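Local coordinates for 3-oxoacyl-[acyl-carrier-protein] synthase, mitochondrial (Arabidopsis thaliana, PDB 2IX4) that catalyses the condensation reactions of mitochondrial fatty acid synthesis, lengthening acyl chains on acyl carrier protein by two carbons taken from malonyl-ACP, at residues 23-28 / 351-356; 314-319 / 380-385; 370-375 / 412-417. All blocks are in the same frame, centred on the assembly; numbering follows the deposited sequence. Where two conformers were deposited one is given.

Interaction 1: 23-28 / 351-356; sequences RRLIDG and SSTKGA
The backbones come nearest at CA of Leu-25 and CA of Ala-356, 6.7 Å apart; no hydrogen bond joins the two segments. Leu-25 lies in the last turn of helix 18-26, which Gly-28 closes in a Schellman motif. The positive phi there (84°) favours glycine. Ser-352 precedes the turn into helix 354-357 and caps it weakly through OG.

The side-chain contact is apolar. Chi1 of 180° sets CG of Leu-25 opposite its backbone N and carries the branch across. CD1 of Leu-25 settles between two methyls, 3.8 Å from CG2 of Thr-353 and 3.8 Å from CB of Ala-356. CD2 of Leu-25 adds a looser touch to CG2 of Thr-353 at 4.0 Å, and the two side chains cross at about a right angle. Threonine suits its place by facing two ways: its CG2 packs on the leucine methyls, while OG1 has a weak hydrogen bond with Asn-318. Ala-356, with only a CB, lets the leucine methyl come up to helix 354-357, and Phe-371 of helix 364-378 also packs on Leu-25.

Leucine and methyls thus join an N-terminal helix to the strand-to-helix turn leading to the predicted active-site His-359 in this thiolase-like fold.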
ATOM      1  N   ARG A  23      -1.274  -7.123 -29.398  0.50 22.91           N
ATOM      2  CA  ARG A  23      -1.485  -7.883 -30.632  0.50 23.05           C
ATOM      3  C   ARG A  23      -2.163  -9.218 -30.337  0.50 22.93           C
ATOM      4  O   ARG A  23      -3.160  -9.567 -30.969  0.50 22.88           O
ATOM      5  CB  ARG A  23      -0.166  -8.130 -31.367  0.50 23.12           C
ATOM      6  CG  ARG A  23      -0.317  -8.233 -32.880  0.50 24.01           C
ATOM      7  CD  ARG A  23       0.357  -9.470 -33.481  0.50 25.15           C
ATOM      8  NE  ARG A  23       1.650  -9.800 -32.879  0.50 25.89           N
ATOM      9  CZ  ARG A  23       1.941 -10.965 -32.302  0.50 25.98           C
ATOM     10  NH1 ARG A  23       1.037 -11.938 -32.248  0.50 25.73           N
ATOM     11  NH2 ARG A  23       3.147 -11.163 -31.786  0.50 26.28           N
ATOM     12  N   ARG A  24      -1.620  -9.950 -29.367  1.00 22.86           N
ATOM     13  CA  ARG A  24      -2.153 -11.256 -28.984  1.00 23.00           C
ATOM     14  C   ARG A  24      -3.531 -11.165 -28.325  1.00 22.58           C
ATOM     15  O   ARG A  24      -4.374 -12.046 -28.517  1.00 22.29           O
ATOM     16  CB  ARG A  24      -1.153 -11.993 -28.087  1.00 23.24           C
ATOM     17  CG  ARG A  24       0.092 -12.477 -28.842  1.00 24.90           C
ATOM     18  CD  ARG A  24       1.042 -13.281 -27.963  1.00 28.34           C
ATOM     19  NE  ARG A  24       0.366 -14.370 -27.256  1.00 31.28           N
ATOM     20  CZ  ARG A  24       0.948 -15.182 -26.374  1.00 32.97           C
ATOM     21  NH1 ARG A  24       2.237 -15.047 -26.079  1.00 34.29           N
ATOM     22  NH2 ARG A  24       0.237 -16.137 -25.786  1.00 33.71           N
ATOM     23  N   LEU A  25      -3.757 -10.092 -27.570  1.00 22.29           N
ATOM     24  CA  LEU A  25      -5.056  -9.840 -26.941  1.00 22.20           C
ATOM     25  C   LEU A  25      -6.148  -9.659 -27.995  1.00 22.38           C
ATOM     26  O   LEU A  25      -7.204 -10.292 -27.916  1.00 22.18           O
ATOM     27  CB  LEU A  25      -4.997  -8.603 -26.032  1.00 22.07           C
ATOM     28  CG  LEU A  25      -6.290  -8.202 -25.305  1.00 21.62           C
ATOM     29  CD1 LEU A  25      -6.584  -9.141 -24.135  1.00 21.22           C
ATOM     30  CD2 LEU A  25      -6.217  -6.759 -24.827  1.00 20.74           C
ATOM     31  N   ILE A  26      -5.877  -8.799 -28.977  1.00 22.66           N
ATOM     32  CA  ILE A  26      -6.830  -8.501 -30.052  1.00 22.87           C
ATOM     33  C   ILE A  26      -7.072  -9.719 -30.950  1.00 23.10           C
ATOM     34  O   ILE A  26      -8.191  -9.937 -31.416  1.00 23.18           O
ATOM     35  CB  ILE A  26      -6.384  -7.251 -30.878  1.00 22.81           C
ATOM     36  CG1 ILE A  26      -6.324  -5.995 -29.987  1.00 22.72           C
ATOM     37  CG2 ILE A  26      -7.289  -7.020 -32.097  1.00 22.89           C
ATOM     38  CD1 ILE A  26      -7.568  -5.735 -29.124  1.00 22.30           C
ATOM     39  N   ASP A  27      -6.025 -10.516 -31.161  1.00 23.32           N
ATOM     40  CA  ASP A  27      -6.111 -11.751 -31.944  1.00 23.64           C
ATOM     41  C   ASP A  27      -6.853 -12.872 -31.217  1.00 23.48           C
ATOM     42  O   ASP A  27      -7.090 -13.933 -31.792  1.00 23.49           O
ATOM     43  CB  ASP A  27      -4.713 -12.234 -32.339  1.00 23.67           C
ATOM     44  CG  ASP A  27      -4.053 -11.340 -33.371  1.00 24.88           C
ATOM     45  OD1 ASP A  27      -2.887 -11.617 -33.723  1.00 25.42           O
ATOM     46  OD2 ASP A  27      -4.691 -10.361 -33.824  1.00 26.02           O
ATOM     47  N   GLY A  28      -7.202 -12.635 -29.955  1.00 23.45           N
ATOM     48  CA  GLY A  28      -7.999 -13.578 -29.173  1.00 23.58           C
ATOM     49  C   GLY A  28      -7.214 -14.697 -28.521  1.00 23.74           C
ATOM     50  O   GLY A  28      -7.755 -15.778 -28.272  1.00 23.67           O
ATOM     51  N   SER A 351     -16.290  -5.277 -22.122  1.00 20.77           N
ATOM     52  CA  SER A 351     -15.678  -6.597 -22.093  1.00 20.59           C
ATOM     53  C   SER A 351     -14.796  -6.739 -20.866  1.00 20.37           C
ATOM     54  O   SER A 351     -14.417  -5.743 -20.248  1.00 20.62           O
ATOM     55  CB  SER A 351     -14.842  -6.827 -23.357  1.00 20.58           C
ATOM     56  OG  SER A 351     -13.776  -5.896 -23.443  1.00 21.01           O
ATOM     57  N   SER A 352     -14.487  -7.983 -20.512  1.00 20.19           N
ATOM     58  CA  SER A 352     -13.422  -8.273 -19.561  1.00 19.90           C
ATOM     59  C   SER A 352     -12.300  -9.008 -20.280  1.00 19.66           C
ATOM     60  O   SER A 352     -12.548  -9.974 -21.005  1.00 19.51           O
ATOM     61  CB  SER A 352     -13.926  -9.114 -18.397  1.00 19.91           C
ATOM     62  OG  SER A 352     -12.832  -9.535 -17.597  1.00 20.77           O
ATOM     63  N   THR A 353     -11.071  -8.544 -20.075  1.00 19.44           N
ATOM     64  CA  THR A 353      -9.905  -9.121 -20.740  1.00 19.31           C
ATOM     65  C   THR A 353      -9.230 -10.209 -19.896  1.00 19.64           C
ATOM     66  O   THR A 353      -8.185 -10.750 -20.278  1.00 19.57           O
ATOM     67  CB  THR A 353      -8.884  -8.028 -21.136  1.00 19.28           C
ATOM     68  OG1 THR A 353      -8.735  -7.096 -20.063  1.00 18.86           O
ATOM     69  CG2 THR A 353      -9.356  -7.284 -22.364  1.00 19.26           C
ATOM     70  N   LYS A 354      -9.848 -10.545 -18.765  1.00 19.82           N
ATOM     71  CA  LYS A 354      -9.304 -11.544 -17.840  1.00 20.36           C
ATOM     72  C   LYS A 354      -9.411 -12.987 -18.346  1.00 20.60           C
ATOM     73  O   LYS A 354      -8.741 -13.880 -17.824  1.00 20.80           O
ATOM     74  CB  LYS A 354      -9.937 -11.401 -16.450  1.00 20.27           C
ATOM     75  CG  LYS A 354      -9.428 -10.183 -15.679  1.00 20.90           C
ATOM     76  CD  LYS A 354      -9.811 -10.254 -14.208  1.00 21.27           C
ATOM     77  CE  LYS A 354      -9.197  -9.123 -13.395  1.00 21.98           C
ATOM     78  NZ  LYS A 354      -9.755  -7.788 -13.757  1.00 23.27           N
ATOM     79  N   GLY A 355     -10.247 -13.217 -19.353  1.00 20.93           N
ATOM     80  CA  GLY A 355     -10.265 -14.507 -20.047  1.00 21.24           C
ATOM     81  C   GLY A 355      -8.922 -14.798 -20.706  1.00 21.39           C
ATOM     82  O   GLY A 355      -8.517 -15.955 -20.811  1.00 21.57           O
ATOM     83  N   ALA A 356      -8.234 -13.736 -21.125  1.00 21.36           N
ATOM     84  CA  ALA A 356      -6.954 -13.827 -21.836  1.00 21.43           C
ATOM     85  C   ALA A 356      -5.727 -13.733 -20.920  1.00 21.57           C
ATOM     86  O   ALA A 356      -4.778 -14.508 -21.060  1.00 21.56           O
ATOM     87  CB  ALA A 356      -6.882 -12.750 -22.910  1.00 21.22           C
TER

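Interaction 2: 314-319 / 380-385. With K (potassium ion), chain D.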
ATOM      1  N   ILE A 314     -19.839   7.486 -22.739  1.00 22.88           N
ATOM      2  CA  ILE A 314     -18.805   6.475 -22.515  1.00 22.64           C
ATOM      3  C   ILE A 314     -18.865   5.397 -23.594  1.00 22.48           C
ATOM      4  O   ILE A 314     -19.870   4.701 -23.745  1.00 22.46           O
ATOM      5  CB  ILE A 314     -18.884   5.856 -21.087  1.00 22.68           C
ATOM      6  CG1 ILE A 314     -18.833   6.946 -20.007  1.00 22.67           C
ATOM      7  CG2 ILE A 314     -17.779   4.819 -20.869  1.00 22.86           C
ATOM      8  CD1 ILE A 314     -17.640   7.903 -20.096  1.00 22.36           C
ATOM      9  N   ASP A 315     -17.775   5.273 -24.342  1.00 22.29           N
ATOM     10  CA  ASP A 315     -17.718   4.369 -25.485  1.00 22.26           C
ATOM     11  C   ASP A 315     -17.387   2.932 -25.096  1.00 22.24           C
ATOM     12  O   ASP A 315     -18.003   1.994 -25.609  1.00 22.45           O
ATOM     13  CB  ASP A 315     -16.712   4.881 -26.523  1.00 22.13           C
ATOM     14  CG  ASP A 315     -17.175   6.152 -27.211  1.00 22.24           C
ATOM     15  OD1 ASP A 315     -18.388   6.452 -27.190  1.00 22.07           O
ATOM     16  OD2 ASP A 315     -16.321   6.852 -27.785  1.00 22.76           O
ATOM     17  N   TYR A 316     -16.418   2.765 -24.196  1.00 22.08           N
ATOM     18  CA  TYR A 316     -15.937   1.436 -23.813  1.00 21.75           C
ATOM     19  C   TYR A 316     -15.718   1.287 -22.308  1.00 21.52           C
ATOM     20  O   TYR A 316     -15.161   2.171 -21.660  1.00 21.46           O
ATOM     21  CB  TYR A 316     -14.650   1.079 -24.578  1.00 21.83           C
ATOM     22  CG  TYR A 316     -13.997  -0.207 -24.110  1.00 21.87           C
ATOM     23  CD1 TYR A 316     -14.656  -1.434 -24.237  1.00 22.16           C
ATOM     24  CD2 TYR A 316     -12.723  -0.199 -23.541  1.00 22.13           C
ATOM     25  CE1 TYR A 316     -14.067  -2.620 -23.800  1.00 22.55           C
ATOM     26  CE2 TYR A 316     -12.121  -1.380 -23.104  1.00 22.34           C
ATOM     27  CZ  TYR A 316     -12.803  -2.586 -23.238  1.00 22.87           C
ATOM     28  OH  TYR A 316     -12.224  -3.762 -22.809  1.00 23.15           O
ATOM     29  N   VAL A 317     -16.174   0.164 -21.762  1.00 21.21           N
ATOM     30  CA  VAL A 317     -15.919  -0.182 -20.368  1.00 21.00           C
ATOM     31  C   VAL A 317     -15.136  -1.495 -20.308  1.00 21.06           C
ATOM     32  O   VAL A 317     -15.604  -2.531 -20.781  1.00 20.82           O
ATOM     33  CB  VAL A 317     -17.232  -0.294 -19.544  1.00 21.08           C
ATOM     34  CG1 VAL A 317     -16.964  -0.869 -18.154  1.00 20.78           C
ATOM     35  CG2 VAL A 317     -17.920   1.064 -19.432  1.00 21.01           C
ATOM     36  N   ASN A 318     -13.928  -1.438 -19.753  1.00 21.06           N
ATOM     37  CA  ASN A 318     -13.187  -2.649 -19.440  1.00 21.18           C
ATOM     38  C   ASN A 318     -13.581  -3.094 -18.035  1.00 21.23           C
ATOM     39  O   ASN A 318     -13.141  -2.509 -17.043  1.00 21.28           O
ATOM     40  CB  ASN A 318     -11.677  -2.426 -19.584  1.00 21.27           C
ATOM     41  CG  ASN A 318     -10.873  -3.706 -19.404  1.00 21.47           C
ATOM     42  OD1 ASN A 318     -10.628  -4.140 -18.279  1.00 21.95           O
ATOM     43  ND2 ASN A 318     -10.443  -4.303 -20.510  1.00 21.39           N
ATOM     44  N   ALA A 319     -14.439  -4.110 -17.963  1.00 21.39           N
ATOM     45  CA  ALA A 319     -15.001  -4.589 -16.696  1.00 21.43           C
ATOM     46  C   ALA A 319     -13.957  -5.283 -15.829  1.00 21.70           C
ATOM     47  O   ALA A 319     -12.942  -5.774 -16.338  1.00 21.85           O
ATOM     48  CB  ALA A 319     -16.174  -5.529 -16.963  1.00 21.57           C
ATOM     49  N   VAL A 380     -10.022   0.145 -31.202  1.00 20.81           N
ATOM     50  CA  VAL A 380     -10.358  -1.280 -31.165  1.00 20.96           C
ATOM     51  C   VAL A 380     -10.680  -1.643 -29.722  1.00 20.96           C
ATOM     52  O   VAL A 380      -9.893  -1.368 -28.819  1.00 21.02           O
ATOM     53  CB  VAL A 380      -9.187  -2.188 -31.650  1.00 20.91           C
ATOM     54  CG1 VAL A 380      -9.655  -3.635 -31.806  1.00 21.25           C
ATOM     55  CG2 VAL A 380      -8.606  -1.696 -32.963  1.00 21.26           C
ATOM     56  N   ALA A 381     -11.845  -2.244 -29.506  1.00 21.20           N
ATOM     57  CA  ALA A 381     -12.216  -2.722 -28.180  1.00 21.25           C
ATOM     58  C   ALA A 381     -11.993  -4.232 -28.114  1.00 21.46           C
ATOM     59  O   ALA A 381     -12.462  -4.962 -28.990  1.00 21.46           O
ATOM     60  CB  ALA A 381     -13.663  -2.367 -27.870  1.00 21.12           C
ATOM     61  N   PRO A 382     -11.261  -4.705 -27.086  1.00 21.54           N
ATOM     62  CA  PRO A 382     -10.924  -6.128 -26.990  1.00 21.55           C
ATOM     63  C   PRO A 382     -12.112  -7.020 -26.625  1.00 21.54           C
ATOM     64  O   PRO A 382     -13.074  -6.560 -26.002  1.00 21.64           O
ATOM     65  CB  PRO A 382      -9.863  -6.165 -25.886  1.00 21.53           C
ATOM     66  CG  PRO A 382     -10.143  -4.972 -25.054  1.00 21.70           C
ATOM     67  CD  PRO A 382     -10.693  -3.922 -25.973  1.00 21.51           C
ATOM     68  N   MET A 383     -12.027  -8.287 -27.017  1.00 21.39           N
ATOM     69  CA  MET A 383     -13.075  -9.272 -26.757  1.00 21.48           C
ATOM     70  C   MET A 383     -13.020  -9.833 -25.337  1.00 21.18           C
ATOM     71  O   MET A 383     -11.992  -9.739 -24.663  1.00 21.17           O
ATOM     72  CB  MET A 383     -12.960 -10.432 -27.754  1.00 21.58           C
ATOM     73  CG  MET A 383     -11.731 -11.319 -27.563  1.00 22.45           C
ATOM     74  SD  MET A 383     -11.555 -12.583 -28.829  1.00 25.73           S
ATOM     75  CE  MET A 383     -10.791 -11.648 -30.151  1.00 24.61           C
ATOM     76  N   THR A 384     -14.137 -10.410 -24.896  1.00 20.96           N
ATOM     77  CA  THR A 384     -14.153 -11.305 -23.744  1.00 20.82           C
ATOM     78  C   THR A 384     -14.059 -12.722 -24.298  1.00 20.85           C
ATOM     79  O   THR A 384     -14.839 -13.098 -25.173  1.00 20.74           O
ATOM     80  CB  THR A 384     -15.463 -11.197 -22.926  1.00 20.79           C
ATOM     81  OG1 THR A 384     -15.799  -9.825 -22.718  1.00 20.69           O
ATOM     82  CG2 THR A 384     -15.321 -11.887 -21.578  1.00 20.67           C
ATOM     83  N   LEU A 385     -13.107 -13.502 -23.797  1.00 20.98           N
ATOM     84  CA  LEU A 385     -12.963 -14.890 -24.219  1.00 21.13           C
ATOM     85  C   LEU A 385     -13.932 -15.802 -23.472  1.00 21.26           C
ATOM     86  O   LEU A 385     -14.319 -15.515 -22.337  1.00 20.93           O
ATOM     87  CB  LEU A 385     -11.523 -15.379 -24.025  1.00 21.24           C
ATOM     88  CG  LEU A 385     -10.436 -14.892 -24.990  1.00 21.77           C
ATOM     89  CD1 LEU A 385      -9.074 -15.397 -24.540  1.00 21.72           C
ATOM     90  CD2 LEU A 385     -10.710 -15.338 -26.420  1.00 22.31           C
TER
HETATM   91  K     K D1463     -10.847  -3.398 -15.535  1.00 18.18           K
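Tyr-316 carries the apolar part of this contact, laying its ring beside Ala-381 and Pro-382 at the end of the short strand 380-381. CG stands opposite the backbone N (chi1 173°), which sends the ring off strand 316-318 toward that neighbour. CD1 of Tyr-316 meets CB of Ala-381 at 3.9 Å, and farther out CZ of Tyr-316 lies 3.7 Å from CD of Pro-382. Both approach the ring at a slant. The phenol oxygen runs past the pyrrolidine, with OH of Tyr-316 3.3 Å from CG of Pro-382. A small alanine admits the ring, and the rigid proline keeps the chain extended beside it.

The polar links lie at the ring's far end. ND2 of Asn-318 donates to OH of Tyr-316 over 3.0 Å, bent to 142° and with the oxygen 26° out of the amide plane. The hydroxyl's stronger partner is OG of Ser-351, which also bonds to O of Pro-382. A phenylalanine here would probably keep the packing but leave Ser-351 and the Asn-318 amide each short of a partner, the amide freer to turn.

Metal bonds form the third group. Asn-318 grips potassium twice, through O at 2.9 Å and OD1 at 2.9 Å. Ala-319 O is a more distant ligand, and Glu-368, Ser-414 and Asn-415 complete the site. Tyr-316 is thus a second-shell residue of the potassium site, its hydroxyl probably steadying the amide whose oxygen binds the ion.

Interaction 3: 370-375 / 412-417; sequences IFSILA and AMSNSF. With K (potassium ion), chain D.
Ser-372 projects from helix 364-378 toward strand 411-418, its CA 5.5 Å from the CA of Ala-412. CB of Ser-372 lies 3.8 Å from CB of Ala-412. That methyl also rests against the helix backbone, CB of Ala-412 being 3.4 Å from Ser-372 O, and small residues on both sides go with this close approach. Here the two short axes approach to 7.9 Å and run nearly antiparallel, at 168°.

Such closeness suits the thiolase fold, in which buried helices are layered between two sheets: Ile-373, pointing away from strand 411-418, packs on Leu-8 of strand 3-12, and Ile-370 meets Met-10 of the same strand.

Beyond CB, chi1 of -59° swings OG of Ser-372 alongside the backbone N and back over the preceding turn, where the hydroxyl donates to the carbonyl of Glu-368. A buried polar atom is thereby satisfied within its own helix. The outer flank of OG of Ser-372 faces the strand and touches CB of Ser-414 at 3.5 Å, a van der Waals contact.

From that CB the second serine continues toward the metal. OG of Ser-414, anti to the backbone N (chi1 -174°), binds potassium at 3.0 Å, and the carbonyl O of Asn-415 binds it at 2.6 Å. Serine fits this position because it is short enough to lie under the helix yet supplies an oxygen; Glu-368, Asn-318 and Ala-319 provide the other ligands.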
ATOM      1  N   ILE A 370      -4.119   0.241 -19.230  1.00 19.51           N
ATOM      2  CA  ILE A 370      -3.359   0.272 -20.480  1.00 19.14           C
ATOM      3  C   ILE A 370      -4.217  -0.207 -21.656  1.00 19.06           C
ATOM      4  O   ILE A 370      -4.220   0.418 -22.718  1.00 18.74           O
ATOM      5  CB  ILE A 370      -2.033  -0.528 -20.358  1.00 19.19           C
ATOM      6  CG1 ILE A 370      -1.086   0.190 -19.386  1.00 19.21           C
ATOM      7  CG2 ILE A 370      -1.366  -0.713 -21.726  1.00 18.75           C
ATOM      8  CD1 ILE A 370       0.140  -0.616 -18.948  1.00 18.51           C
ATOM      9  N   PHE A 371      -4.964  -1.295 -21.452  1.00 18.93           N
ATOM     10  CA  PHE A 371      -5.891  -1.797 -22.469  1.00 18.99           C
ATOM     11  C   PHE A 371      -6.933  -0.739 -22.846  1.00 19.07           C
ATOM     12  O   PHE A 371      -7.265  -0.583 -24.024  1.00 19.23           O
ATOM     13  CB  PHE A 371      -6.597  -3.085 -22.013  1.00 18.92           C
ATOM     14  CG  PHE A 371      -5.690  -4.289 -21.900  1.00 18.83           C
ATOM     15  CD1 PHE A 371      -6.081  -5.390 -21.138  1.00 19.46           C
ATOM     16  CD2 PHE A 371      -4.454  -4.331 -22.549  1.00 19.04           C
ATOM     17  CE1 PHE A 371      -5.259  -6.510 -21.019  1.00 18.93           C
ATOM     18  CE2 PHE A 371      -3.627  -5.445 -22.434  1.00 19.54           C
ATOM     19  CZ  PHE A 371      -4.029  -6.538 -21.666  1.00 18.91           C
ATOM     20  N   SER A 372      -7.435  -0.021 -21.842  1.00 19.13           N
ATOM     21  CA  SER A 372      -8.409   1.054 -22.041  1.00 19.26           C
ATOM     22  C   SER A 372      -7.818   2.245 -22.807  1.00 19.30           C
ATOM     23  O   SER A 372      -8.470   2.805 -23.690  1.00 19.22           O
ATOM     24  CB  SER A 372      -8.983   1.509 -20.697  1.00 19.20           C
ATOM     25  OG  SER A 372      -9.604   0.424 -20.024  1.00 19.41           O
ATOM     26  N   ILE A 373      -6.586   2.617 -22.464  1.00 19.59           N
ATOM     27  CA  ILE A 373      -5.852   3.674 -23.175  1.00 19.84           C
ATOM     28  C   ILE A 373      -5.597   3.263 -24.625  1.00 20.10           C
ATOM     29  O   ILE A 373      -5.717   4.084 -25.541  1.00 20.54           O
ATOM     30  CB  ILE A 373      -4.508   4.010 -22.467  1.00 19.85           C
ATOM     31  CG1 ILE A 373      -4.764   4.608 -21.078  1.00 19.67           C
ATOM     32  CG2 ILE A 373      -3.662   4.978 -23.306  1.00 19.64           C
ATOM     33  CD1 ILE A 373      -3.616   4.405 -20.087  1.00 19.85           C
ATOM     34  N   LEU A 374      -5.250   1.993 -24.827  1.00 20.21           N
ATOM     35  CA  LEU A 374      -4.987   1.460 -26.170  1.00 20.18           C
ATOM     36  C   LEU A 374      -6.252   1.358 -27.024  1.00 20.00           C
ATOM     37  O   LEU A 374      -6.193   1.511 -28.243  1.00 19.85           O
ATOM     38  CB  LEU A 374      -4.267   0.109 -26.097  1.00 20.19           C
ATOM     39  CG  LEU A 374      -2.787   0.147 -25.692  1.00 20.57           C
ATOM     40  CD1 LEU A 374      -2.266  -1.257 -25.397  1.00 20.76           C
ATOM     41  CD2 LEU A 374      -1.936   0.831 -26.759  1.00 20.42           C
ATOM     42  N   ALA A 375      -7.384   1.094 -26.373  1.00 19.95           N
ATOM     43  CA  ALA A 375      -8.687   1.096 -27.039  1.00 19.72           C
ATOM     44  C   ALA A 375      -8.977   2.463 -27.659  1.00 19.56           C
ATOM     45  O   ALA A 375      -9.412   2.552 -28.811  1.00 19.42           O
ATOM     46  CB  ALA A 375      -9.793   0.701 -26.060  1.00 19.70           C
ATOM     47  N   ALA A 412     -12.872   5.739 -22.404  1.00 22.81           N
ATOM     48  CA  ALA A 412     -12.740   4.371 -21.903  1.00 22.88           C
ATOM     49  C   ALA A 412     -12.639   4.359 -20.384  1.00 22.78           C
ATOM     50  O   ALA A 412     -11.824   5.078 -19.807  1.00 22.83           O
ATOM     51  CB  ALA A 412     -11.531   3.683 -22.525  1.00 22.78           C
ATOM     52  N   MET A 413     -13.476   3.544 -19.748  1.00 22.80           N
ATOM     53  CA  MET A 413     -13.503   3.415 -18.293  1.00 22.97           C
ATOM     54  C   MET A 413     -13.059   2.012 -17.876  1.00 22.93           C
ATOM     55  O   MET A 413     -13.432   1.025 -18.509  1.00 23.05           O
ATOM     56  CB  MET A 413     -14.909   3.722 -17.759  1.00 23.02           C
ATOM     57  CG  MET A 413     -15.082   3.550 -16.253  1.00 24.38           C
ATOM     58  SD  MET A 413     -16.769   3.868 -15.686  1.00 27.61           S
ATOM     59  CE  MET A 413     -16.764   5.655 -15.593  1.00 27.07           C
ATOM     60  N   SER A 414     -12.263   1.935 -16.811  1.00 22.85           N
ATOM     61  CA  SER A 414     -11.747   0.662 -16.312  1.00 22.56           C
ATOM     62  C   SER A 414     -12.031   0.482 -14.818  1.00 22.45           C
ATOM     63  O   SER A 414     -11.593   1.286 -13.996  1.00 22.41           O
ATOM     64  CB  SER A 414     -10.243   0.556 -16.588  1.00 22.68           C
ATOM     65  OG  SER A 414      -9.750  -0.731 -16.239  1.00 23.08           O
ATOM     66  N   ASN A 415     -12.770  -0.575 -14.486  1.00 22.20           N
ATOM     67  CA  ASN A 415     -13.124  -0.900 -13.101  1.00 22.13           C
ATOM     68  C   ASN A 415     -12.136  -1.880 -12.467  1.00 22.27           C
ATOM     69  O   ASN A 415     -11.699  -2.832 -13.124  1.00 22.26           O
ATOM     70  CB  ASN A 415     -14.520  -1.515 -13.045  1.00 21.86           C
ATOM     71  CG  ASN A 415     -15.609  -0.549 -13.467  1.00 21.82           C
ATOM     72  OD1 ASN A 415     -15.406   0.664 -13.506  1.00 21.00           O
ATOM     73  ND2 ASN A 415     -16.785  -1.088 -13.772  1.00 21.89           N
ATOM     74  N   SER A 416     -11.792  -1.649 -11.203  1.00 22.23           N
ATOM     75  CA  SER A 416     -10.969  -2.582 -10.426  1.00 22.19           C
ATOM     76  C   SER A 416     -11.491  -2.672  -8.997  1.00 22.22           C
ATOM     77  O   SER A 416     -11.552  -1.662  -8.294  1.00 21.90           O
ATOM     78  CB  SER A 416      -9.508  -2.142 -10.412  1.00 22.29           C
ATOM     79  OG  SER A 416      -9.017  -1.961 -11.726  1.00 22.53           O
ATOM     80  N   PHE A 417     -11.867  -3.879  -8.579  1.00 22.40           N
ATOM     81  CA  PHE A 417     -12.400  -4.114  -7.235  1.00 22.86           C
ATOM     82  C   PHE A 417     -11.521  -5.102  -6.463  1.00 23.11           C
ATOM     83  O   PHE A 417     -10.982  -6.042  -7.044  1.00 23.62           O
ATOM     84  CB  PHE A 417     -13.843  -4.642  -7.303  1.00 22.85           C
ATOM     85  CG  PHE A 417     -14.712  -3.953  -8.335  1.00 23.15           C
ATOM     86  CD1 PHE A 417     -14.799  -2.560  -8.398  1.00 23.26           C
ATOM     87  CD2 PHE A 417     -15.465  -4.706  -9.230  1.00 23.18           C
ATOM     88  CE1 PHE A 417     -15.610  -1.935  -9.344  1.00 23.04           C
ATOM     89  CE2 PHE A 417     -16.279  -4.090 -10.176  1.00 23.14           C
ATOM     90  CZ  PHE A 417     -16.350  -2.705 -10.235  1.00 23.41           C
TER
HETATM   91  K     K D1463     -10.847  -3.398 -15.535  1.00 18.18           K

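In the fold
Starting from the N terminus, helix 18-26 meets its partner only after more than 300 residues, where interaction 1 closes the longest loop, at the turn after strand 349-351. Interaction 2 opens inside that loop, at strand 316-318, and closes beyond it at 380-385, so the two cross. Interaction 3 begins only after interaction 1 has closed; it opens within interaction 2 and ends at strand 411-418, crossing it too. Strands 316-318 and 411-418 pair in parallel through backbone bonds from Asn-318 N to Met-413 O and from Met-413 N to Tyr-316 O, while Thr-353 packs against Phe-371. Interactions 2 and 3 share the potassium ion; interaction 1 ties the N-terminal helix to the turn beside it.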